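Long-range contacts in fimbrial structural subunit (Actinomyces naeslundii, PDB 3QDH), which builds the shaft of the type 2 fimbriae and probably acts as an adhesin toward streptococci and host cells during oral biofilm development: residues Gly21-Phe26 and Val106-Val111; Asp51-Ala56 and Glu113-Ala118. All blocks are in the same frame, centred on the assembly; numbering follows the deposited sequence.

Interaction 1 (Gly21-Phe26 and Val106-Val111); sequences GSLIKF and VFQGKV
Strands 23-26 and 106-111 run antiparallel, at 162° with axes 4.5 Å apart, and their ladder has hydrogen-bonded pairs at Ile24-Gly109 and Phe26-Phe107. The tightest rung is Phe26 N to Phe107 O at 2.7 Å; Gly109 N to Ile24 O is weak. Beyond the regular strand the pairing goes on into the loop, with Val111 N bonded to Ser22 O and Gly21 N returning to Val111 O at 2.8 Å.

Lys25 and Gln108 lie side by side on one face of the sheet, pointing the same way, and Lys25 CE passes 3.6 Å from Gln108 OE1, an oxygen whose hydrogen bond goes to Thr60. Lys25 CB also rests on Val106 CG1. The sheet belongs to the part of the chain that matches the Sgo0707 N2 adhesin family, and in it strand 102-111 runs between strand 23-31 on one side and strands 54-55 and 57-64 on the other. On the opposite face Ile24 CG1 meets Val111 CG2 at 3.5 Å; Val111 CG2 stands beside its backbone N, since CG1 of the same valine is anti to it (chi1 -179°). Ile24 CG2 lies over one face of the Phe26 ring, and Trp158 touches both Ile24 and Val111.

Interaction 2 (Asp51-Ala56 and Glu113-Ala118); sequences DDRLTA and EARNGA
Arg53 and Arg115 carry the flat groups, and their guanidinium planes are only 19° apart although the two side chains run obliquely past each other. Over one face of the Arg115 guanidinium sits Arg53 CG, 3.5 Å above the plane and displaced toward the rim, so one arginine packs on the aliphatic part of the other. At the edge of the Arg53 guanidinium, in its plane, lie Asp51 OD1 and Ala114 O.

Arg53 grips Asp51 side-on: NE reaches OD2, and Arg53 NH2 reaches Asp51 OD1 at 2.8 Å, both on the syn sides of the carboxylate. Asp51 OD2 takes a further bond on its anti side from the backbone N of Arg53, an Asx turn within the type I beta turn Asp51-Leu54. Held this way, and bent at chi3 (-75°), the arginine turns its remaining N-H groups to the second loop, a type II' beta turn from Ala114 to Gly117. Arg53 NH1 donates to Ala114 O at 2.9 Å; Gly117 N reaches the same oxygen from the opposite face of the carbonyl plane, so the bond that closes the turn and the arginine share one acceptor. Arg53 NH2 also donates to Ala118 O at 2.8 Å, a bent bond whose donor stands 47° out of the carbonyl plane. Arg53 thus ties the turn entering strand 54-55 to the loop between strands 102-111 and 118-131.

Arg53 CD lies 3.4 Å from Glu113 O, a buried oxygen that finds no hydrogen-bond partner. Glu113 holds the second arginine: Arg115 NE meets Glu113 OE2 at 3.1 Å from above the carboxylate plane, a salt bridge that probably offsets the closeness of two like charges. On the solvent side, where both side chains are exposed, one water links Asp52 OD2 to Arg115 NH1.

How the interactions relate
Strand 102-111 joins the two contacts: interaction 1 pairs one of its edges with 21-26, while residues 54-55 of interaction 2 pair along the other, where Lys110 N probably donates to Thr55 O at 2.8 Å. Leu54, the last residue of its turn, adds to the apolar face that carries Ile24, Phe26 and Val111. Both contacts are partly buried, but interaction 1 has its centre about 4 Å from the chain's centre, against about 10 Å for interaction 2, where Asp52, Arg115 and Asn116 are exposed. Interaction 1 is a backbone ladder; in interaction 2 Arg53 reaches across to carbonyl oxygens, while salt bridges within each segment hold the two arginines.

Interaction 1 (Gly21-Phe26 and Val106-Val111)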
loop_
_atom_site.group_PDB
_atom_site.type_symbol
_atom_site.label_atom_id
_atom_site.label_comp_id
_atom_site.label_asym_id
_atom_site.label_seq_id
_atom_site.Cartn_x
_atom_site.Cartn_y
_atom_site.Cartn_z
ATOM N N GLY A 21 9.557 -1.630 1.523
ATOM C CA GLY A 21 9.516 -1.997 2.940
ATOM C C GLY A 21 8.410 -1.287 3.696
ATOM O O GLY A 21 8.176 -1.573 4.874
ATOM N N SER A 22 7.748 -0.343 3.027
ATOM C CA SER A 22 6.565 0.323 3.569
ATOM C C SER A 22 5.324 -0.544 3.341
ATOM O O SER A 22 5.302 -1.408 2.456
ATOM C CB SER A 22 6.349 1.679 2.897
ATOM O OG SER A 22 7.426 2.568 3.146
ATOM N N LEU A 23 4.290 -0.306 4.138
ATOM C CA LEU A 23 2.997 -0.943 3.890
ATOM C C LEU A 23 2.228 -0.221 2.785
ATOM O O LEU A 23 2.338 0.995 2.627
ATOM C CB LEU A 23 2.149 -0.953 5.171
ATOM C CG LEU A 23 2.663 -1.762 6.362
ATOM C CD1 LEU A 23 1.871 -1.416 7.608
ATOM C CD2 LEU A 23 2.610 -3.256 6.083
ATOM N N ILE A 24 1.464 -0.977 2.001
ATOM C CA ILE A 24 0.361 -0.382 1.246
ATOM C C ILE A 24 -0.905 -0.822 1.974
ATOM O O ILE A 24 -1.060 -2.001 2.295
ATOM C CB ILE A 24 0.293 -0.845 -0.238
ATOM C CG1 ILE A 24 1.543 -0.414 -1.017
ATOM C CG2 ILE A 24 -0.942 -0.266 -0.921
ATOM C CD1 ILE A 24 1.579 -0.932 -2.463
ATOM N N LYS A 25 -1.777 0.144 2.253
ATOM C CA LYS A 25 -3.036 -0.104 2.945
ATOM C C LYS A 25 -4.229 0.159 2.034
ATOM O O LYS A 25 -4.340 1.226 1.416
ATOM C CB LYS A 25 -3.130 0.749 4.222
ATOM C CG LYS A 25 -2.240 0.219 5.331
ATOM C CD LYS A 25 -2.419 0.975 6.636
ATOM C CE LYS A 25 -1.421 0.476 7.670
ATOM N NZ LYS A 25 -1.781 0.960 9.031
ATOM N N PHE A 26 -5.114 -0.836 1.968
ATOM C CA PHE A 26 -6.282 -0.796 1.097
ATOM C C PHE A 26 -7.566 -0.824 1.914
ATOM O O PHE A 26 -7.957 -1.895 2.385
ATOM C CB PHE A 26 -6.339 -2.033 0.192
ATOM C CG PHE A 26 -5.159 -2.223 -0.721
ATOM C CD1 PHE A 26 -4.979 -1.413 -1.843
ATOM C CD2 PHE A 26 -4.274 -3.279 -0.511
ATOM C CE1 PHE A 26 -3.907 -1.619 -2.713
ATOM C CE2 PHE A 26 -3.195 -3.499 -1.385
ATOM C CZ PHE A 26 -3.013 -2.666 -2.483
ATOM N N VAL A 106 -9.181 -2.732 6.538
ATOM C CA VAL A 106 -8.045 -2.240 5.764
ATOM C C VAL A 106 -7.110 -3.420 5.531
ATOM O O VAL A 106 -6.482 -3.913 6.471
ATOM C CB VAL A 106 -7.309 -1.093 6.503
ATOM C CG1 VAL A 106 -6.066 -0.649 5.727
ATOM C CG2 VAL A 106 -8.244 0.101 6.730
ATOM N N PHE A 107 -7.035 -3.891 4.288
ATOM C CA PHE A 107 -6.103 -4.957 3.940
ATOM C C PHE A 107 -4.746 -4.338 3.665
ATOM O O PHE A 107 -4.665 -3.196 3.204
ATOM C CB PHE A 107 -6.615 -5.758 2.740
ATOM C CG PHE A 107 -7.872 -6.527 3.035
ATOM C CD1 PHE A 107 -7.810 -7.861 3.411
ATOM C CD2 PHE A 107 -9.121 -5.896 2.987
ATOM C CE1 PHE A 107 -8.973 -8.570 3.708
ATOM C CE2 PHE A 107 -10.287 -6.593 3.272
ATOM C CZ PHE A 107 -10.214 -7.936 3.633
ATOM N N GLN A 108 -3.680 -5.080 3.954
ATOM C CA GLN A 108 -2.345 -4.500 3.880
ATOM C C GLN A 108 -1.243 -5.524 3.702
ATOM O O GLN A 108 -1.402 -6.699 4.025
ATOM C CB GLN A 108 -2.069 -3.650 5.128
ATOM C CG GLN A 108 -2.223 -4.417 6.422
ATOM C CD GLN A 108 -2.267 -3.499 7.624
ATOM O OE1 GLN A 108 -3.175 -2.668 7.764
ATOM N NE2 GLN A 108 -1.292 -3.647 8.503
ATOM N N GLY A 109 -0.112 -5.055 3.193
ATOM C CA GLY A 109 1.065 -5.892 3.030
ATOM C C GLY A 109 2.284 -5.003 2.869
ATOM O O GLY A 109 2.156 -3.813 2.577
ATOM N N LYS A 110 3.459 -5.582 3.069
ATOM C CA LYS A 110 4.721 -4.847 2.961
ATOM C C LYS A 110 5.273 -4.955 1.538
ATOM O O LYS A 110 5.364 -6.054 0.997
ATOM C CB LYS A 110 5.734 -5.412 3.959
ATOM C CG LYS A 110 6.980 -4.553 4.131
ATOM C CD LYS A 110 7.870 -5.044 5.269
ATOM C CE LYS A 110 8.980 -5.954 4.764
ATOM N NZ LYS A 110 9.975 -6.242 5.843
ATOM N N VAL A 111 5.638 -3.822 0.944
ATOM C CA VAL A 111 6.143 -3.803 -0.438
ATOM C C VAL A 111 7.560 -4.367 -0.453
ATOM O O VAL A 111 8.443 -3.849 0.235
ATOM C CB VAL A 111 6.158 -2.374 -1.044
ATOM C CG1 VAL A 111 6.678 -2.397 -2.490
ATOM C CG2 VAL A 111 4.782 -1.766 -1.017
#

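Interaction 2 (Asp51-Ala56 and Glu113-Ala118)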
loop_
_atom_site.group_PDB
_atom_site.type_symbol
_atom_site.label_atom_id
_atom_site.label_comp_id
_atom_site.label_asym_id
_atom_site.label_seq_id
_atom_site.Cartn_x
_atom_site.Cartn_y
_atom_site.Cartn_z
ATOM N N ASP A 51 -1.517 -9.116 -3.955
ATOM C CA ASP A 51 -0.443 -9.232 -4.934
ATOM C C ASP A 51 0.829 -9.791 -4.307
ATOM O O ASP A 51 1.224 -9.375 -3.215
ATOM C CB ASP A 51 -0.171 -7.838 -5.507
ATOM C CG ASP A 51 0.845 -7.847 -6.637
ATOM O OD1 ASP A 51 0.429 -7.659 -7.789
ATOM O OD2 ASP A 51 2.045 -8.021 -6.369
ATOM N N ASP A 52 1.477 -10.709 -5.031
ATOM C CA ASP A 52 2.697 -11.405 -4.575
ATOM C C ASP A 52 3.843 -10.509 -4.128
ATOM O O ASP A 52 4.713 -10.954 -3.385
ATOM C CB ASP A 52 3.222 -12.351 -5.662
ATOM C CG ASP A 52 2.356 -13.578 -5.850
ATOM O OD1 ASP A 52 1.474 -13.843 -5.008
ATOM O OD2 ASP A 52 2.582 -14.307 -6.841
ATOM N N ARG A 53 3.860 -9.262 -4.589
ATOM C CA ARG A 53 4.896 -8.310 -4.174
ATOM C C ARG A 53 4.689 -7.816 -2.747
ATOM O O ARG A 53 5.575 -7.168 -2.170
ATOM C CB ARG A 53 4.970 -7.127 -5.136
ATOM C CG ARG A 53 5.674 -7.454 -6.454
ATOM C CD ARG A 53 5.310 -6.446 -7.522
ATOM N NE ARG A 53 3.956 -6.663 -8.030
ATOM C CZ ARG A 53 3.470 -6.088 -9.121
ATOM N NH1 ARG A 53 4.228 -5.244 -9.821
ATOM N NH2 ARG A 53 2.229 -6.355 -9.514
ATOM N N LEU A 54 3.514 -8.115 -2.187
ATOM C CA LEU A 54 3.199 -7.730 -0.817
ATOM C C LEU A 54 3.369 -8.912 0.140
ATOM O O LEU A 54 2.870 -10.008 -0.108
ATOM C CB LEU A 54 1.792 -7.107 -0.729
ATOM C CG LEU A 54 1.546 -5.874 -1.616
ATOM C CD1 LEU A 54 0.062 -5.433 -1.621
ATOM C CD2 LEU A 54 2.444 -4.710 -1.212
ATOM N N THR A 55 4.100 -8.681 1.222
ATOM C CA THR A 55 4.401 -9.743 2.168
ATOM C C THR A 55 3.801 -9.439 3.544
ATOM O O THR A 55 3.398 -8.297 3.824
ATOM C CB THR A 55 5.932 -9.990 2.259
ATOM O OG1 THR A 55 6.175 -11.330 2.693
ATOM C CG2 THR A 55 6.605 -8.998 3.199
ATOM N N ALA A 56 3.756 -10.470 4.391
ATOM C CA ALA A 56 3.170 -10.388 5.728
ATOM C C ALA A 56 1.757 -9.791 5.664
ATOM O O ALA A 56 1.400 -8.916 6.454
ATOM C CB ALA A 56 4.080 -9.580 6.676
ATOM N N GLU A 113 9.179 -5.214 -3.604
ATOM C CA GLU A 113 9.795 -4.694 -4.833
ATOM C C GLU A 113 8.742 -4.244 -5.848
ATOM O O GLU A 113 7.577 -4.645 -5.771
ATOM C CB GLU A 113 10.723 -5.737 -5.468
ATOM C CG GLU A 113 10.005 -6.960 -6.023
ATOM C CD GLU A 113 10.955 -8.057 -6.446
ATOM O OE1 GLU A 113 12.148 -7.769 -6.681
ATOM O OE2 GLU A 113 10.507 -9.215 -6.544
ATOM N N ALA A 114 9.179 -3.431 -6.807
ATOM C CA ALA A 114 8.303 -2.844 -7.819
ATOM C C ALA A 114 7.892 -3.796 -8.945
ATOM O O ALA A 114 6.721 -3.813 -9.331
ATOM C CB ALA A 114 8.947 -1.591 -8.403
ATOM N N ARG A 115 8.852 -4.566 -9.471
ATOM C CA ARG A 115 8.666 -5.406 -10.674
ATOM C C ARG A 115 8.102 -4.614 -11.860
ATOM O O ARG A 115 8.627 -3.548 -12.175
ATOM C CB ARG A 115 7.825 -6.655 -10.385
ATOM C CG ARG A 115 8.504 -7.671 -9.499
ATOM C CD ARG A 115 7.658 -8.915 -9.362
ATOM N NE ARG A 115 7.901 -9.584 -8.087
ATOM C CZ ARG A 115 7.196 -10.616 -7.627
ATOM N NH1 ARG A 115 6.189 -11.120 -8.335
ATOM N NH2 ARG A 115 7.502 -11.143 -6.447
ATOM N N ASN A 116 7.034 -5.116 -12.498
ATOM C CA ASN A 116 6.413 -4.421 -13.636
ATOM C C ASN A 116 5.912 -3.028 -13.252
ATOM O O ASN A 116 5.634 -2.197 -14.120
ATOM C CB ASN A 116 5.311 -5.269 -14.314
ATOM C CG ASN A 116 3.909 -5.065 -13.708
ATOM O OD1 ASN A 116 2.925 -4.933 -14.441
ATOM N ND2 ASN A 116 3.814 -5.063 -12.384
ATOM N N GLY A 117 5.808 -2.790 -11.945
ATOM C CA GLY A 117 5.499 -1.476 -11.419
ATOM C C GLY A 117 4.030 -1.192 -11.161
ATOM O O GLY A 117 3.692 -0.128 -10.653
ATOM N N ALA A 118 3.155 -2.127 -11.517
ATOM C CA ALA A 118 1.721 -1.939 -11.289
ATOM C C ALA A 118 1.193 -2.982 -10.312
ATOM O O ALA A 118 0.950 -4.131 -10.689
ATOM C CB ALA A 118 0.960 -1.992 -12.615
HETATM O O HOH W 1 4.965 -14.068 -8.051
#